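Local structure of chitinase (Thermococcus kodakarensis KOD1, 5DHE) at residues A[46-50]-A[51-55]. The protein hydrolyses chitin, with a chitin-binding domain, described here, that probably holds the enzyme on its polysaccharide substrate. Residues are numbered along the deposited sequence; the frame is centred on the assembly and turned at random.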
ATOM      1  N   SER A  46     -12.330   3.394  -2.317  1.00  7.66           N
ATOM      2  CA  SER A  46     -13.677   2.860  -2.461  1.00  6.67           C
ATOM      3  C   SER A  46     -13.761   1.331  -2.472  1.00  8.92           C
ATOM      4  O   SER A  46     -14.848   0.769  -2.360  1.00  9.41           O
ATOM      5  CB  SER A  46     -14.310   3.449  -3.737  1.00  8.70           C
ATOM      6  OG  SER A  46     -13.525   3.145  -4.886  1.00 12.56           O
ATOM      7  N   SER A  47     -12.623   0.660  -2.619  1.00  8.89           N
ATOM      8  CA  SER A  47     -12.593  -0.806  -2.604  1.00  9.84           C
ATOM      9  C   SER A  47     -11.254  -1.224  -2.018  1.00  7.56           C
ATOM     10  O   SER A  47     -10.240  -0.590  -2.293  1.00  8.28           O
ATOM     11  CB  SER A  47     -12.686  -1.395  -4.024  1.00 10.45           C
ATOM     12  OG  SER A  47     -13.956  -1.184  -4.616  1.00 13.56           O
ATOM     13  N   VAL A  48     -11.259  -2.287  -1.215  1.00  9.43           N
ATOM     14  CA  VAL A  48     -10.035  -2.808  -0.624  1.00 10.39           C
ATOM     15  C   VAL A  48     -10.100  -4.339  -0.669  1.00 10.43           C
ATOM     16  O   VAL A  48     -11.138  -4.925  -0.370  1.00 11.98           O
ATOM     17  CB  VAL A  48      -9.880  -2.424   0.865  1.00 11.51           C
ATOM     18  CG1 VAL A  48      -8.504  -2.904   1.369  1.00 15.09           C
ATOM     19  CG2 VAL A  48     -10.023  -0.919   1.060  1.00 14.45           C
ATOM     20  N   TRP A  49      -8.988  -4.960  -1.037  1.00 11.62           N
ATOM     21  CA  TRP A  49      -8.903  -6.405  -1.087  1.00 12.03           C
ATOM     22  C   TRP A  49      -7.664  -6.911  -0.368  1.00 10.78           C
ATOM     23  O   TRP A  49      -6.554  -6.412  -0.571  1.00 11.21           O
ATOM     24  CB  TRP A  49      -8.905  -6.895  -2.539  1.00 15.91           C
ATOM     25  CG  TRP A  49     -10.234  -6.678  -3.226  1.00 21.56           C
ATOM     26  CD1 TRP A  49     -11.392  -7.378  -3.026  1.00 25.05           C
ATOM     27  CD2 TRP A  49     -10.540  -5.658  -4.178  1.00 23.49           C
ATOM     28  NE1 TRP A  49     -12.403  -6.850  -3.798  1.00 28.22           N
ATOM     29  CE2 TRP A  49     -11.905  -5.793  -4.515  1.00 26.57           C
ATOM     30  CE3 TRP A  49      -9.792  -4.637  -4.777  1.00 25.30           C
ATOM     31  CZ2 TRP A  49     -12.538  -4.947  -5.426  1.00 25.81           C
ATOM     32  CZ3 TRP A  49     -10.421  -3.791  -5.683  1.00 26.34           C
ATOM     33  CH2 TRP A  49     -11.785  -3.953  -6.000  1.00 26.96           C
ATOM     34  N   SER A  50      -7.887  -7.882   0.513  1.00 10.34           N
ATOM     35  CA  SER A  50      -6.825  -8.545   1.256  1.00  9.32           C
ATOM     36  C   SER A  50      -6.038  -7.708   2.252  1.00  8.23           C
ATOM     37  O   SER A  50      -4.939  -8.091   2.645  1.00  9.19           O
ATOM     38  CB  SER A  50      -5.859  -9.215   0.271  1.00 11.79           C
ATOM     39  OG  SER A  50      -6.561 -10.141  -0.527  1.00 20.29           O
ATOM     40  N   ALA A  51      -6.614  -6.580   2.674  1.00  7.18           N
ATOM     41  CA  ALA A  51      -5.982  -5.717   3.666  1.00  8.53           C
ATOM     42  C   ALA A  51      -7.037  -4.974   4.468  1.00  9.45           C
ATOM     43  O   ALA A  51      -8.157  -4.778   3.988  1.00 12.42           O
ATOM     44  CB  ALA A  51      -5.071  -4.696   2.977  1.00 10.08           C
ATOM     45  N   ASN A  52      -6.676  -4.566   5.682  1.00  9.36           N
ATOM     46  CA  ASN A  52      -7.560  -3.765   6.527  1.00  8.89           C
ATOM     47  C   ASN A  52      -7.121  -2.331   6.290  1.00 11.77           C
ATOM     48  O   ASN A  52      -5.954  -2.078   5.990  1.00 10.45           O
ATOM     49  CB  ASN A  52      -7.388  -4.123   7.999  1.00 10.49           C
ATOM     50  CG  ASN A  52      -7.878  -5.521   8.312  1.00 12.75           C
ATOM     51  OD1 ASN A  52      -7.178  -6.312   8.942  1.00 20.31           O
ATOM     52  ND2 ASN A  52      -9.077  -5.830   7.866  1.00 11.27           N
ATOM     53  N   LYS A  53      -8.053  -1.396   6.432  1.00 10.79           N
ATOM     54  CA  LYS A  53      -7.765   0.007   6.190  1.00 10.88           C
ATOM     55  C   LYS A  53      -8.105   0.915   7.360  1.00 12.03           C
ATOM     56  O   LYS A  53      -9.132   0.752   8.017  1.00 11.59           O
ATOM     57  CB  LYS A  53      -8.527   0.463   4.940  1.00  8.63           C
ATOM     58  CG  LYS A  53      -8.341   1.931   4.593  1.00  8.65           C
ATOM     59  CD  LYS A  53      -9.040   2.310   3.299  1.00 10.88           C
ATOM     60  CE  LYS A  53     -10.555   2.123   3.400  1.00 14.54           C
ATOM     61  NZ  LYS A  53     -11.152   3.082   4.383  1.00 17.61           N
ATOM     62  N   ALA A  54      -7.227   1.879   7.607  1.00 10.14           N
ATOM     63  CA  ALA A  54      -7.421   2.860   8.668  1.00  9.79           C
ATOM     64  C   ALA A  54      -6.882   4.200   8.144  1.00 10.10           C
ATOM     65  O   ALA A  54      -6.388   4.285   7.018  1.00 11.41           O
ATOM     66  CB  ALA A  54      -6.662   2.425   9.912  1.00 12.03           C
ATOM     67  N   GLU A  55      -7.008   5.258   8.938  1.00 12.13           N
ATOM     68  CA  GLU A  55      -6.478   6.554   8.522  1.00 15.16           C
ATOM     69  C   GLU A  55      -5.624   7.027   9.681  1.00 15.57           C
ATOM     70  O   GLU A  55      -5.996   6.869  10.845  1.00 17.77           O
ATOM     71  CB  GLU A  55      -7.606   7.550   8.240  1.00 20.08           C
ATOM     72  CG  GLU A  55      -8.620   7.063   7.211  1.00 30.93           C
ATOM     73  CD  GLU A  55      -9.559   8.163   6.735  1.00 37.42           C
ATOM     74  OE1 GLU A  55     -10.070   8.925   7.587  1.00 36.20           O
ATOM     75  OE2 GLU A  55      -9.791   8.254   5.508  1.00 36.47           O
TER
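Val48 and Lys53 lean toward each other across the turn that carries the chain from one sheet of a beta-sandwich to the other, a fold in keeping with the cellulose-binding family of this chitin-binding domain. Strand 46-49 pairs with strand 72-80, as the backbone bonds of Trp49 with Gly76 attest, while strand 51-55 pairs with strand 59-64 through Asn52 with Thr63 and Ala54 with Val61. The two run at 137° to one another, and because each is the outermost strand of a different sheet within this chain, this is a corner between edge strands, not a hairpin. Ser50 makes the bend with positive phi, its carbonyl held by Asn68.

The two methyls of Val48 have separate tasks. CG1, placed anti to the backbone N (chi1 -175°), lies against the carbonyl oxygen of Ala51, 3.2 Å from O. Its apolar approach is to Ala51 CB, at 4.2 Å. CG2 points back along its own strand and meets the CD and CE methylenes of Lys53, at 3.9 Å from CE. The two side chains slant across one another, and both also touch Phe62 of strand 59-64. Replacing Val48 with an alanine would probably open a gap beside Ala51 and Phe62 and leave the lysine methylenes freer to swing. Trp49 faces away from strand 51-55 and touches Ile78 on strand 72-80. Farther back along the strand, Ser46 and Ser47 both face Ile78 in a classic beta bulge.

Lys53's extended first two torsions carry CD to 4.1 Å from Val48 CG2; chi3 (63°) then turns CE beside the same methyl, and chi4 directs NZ.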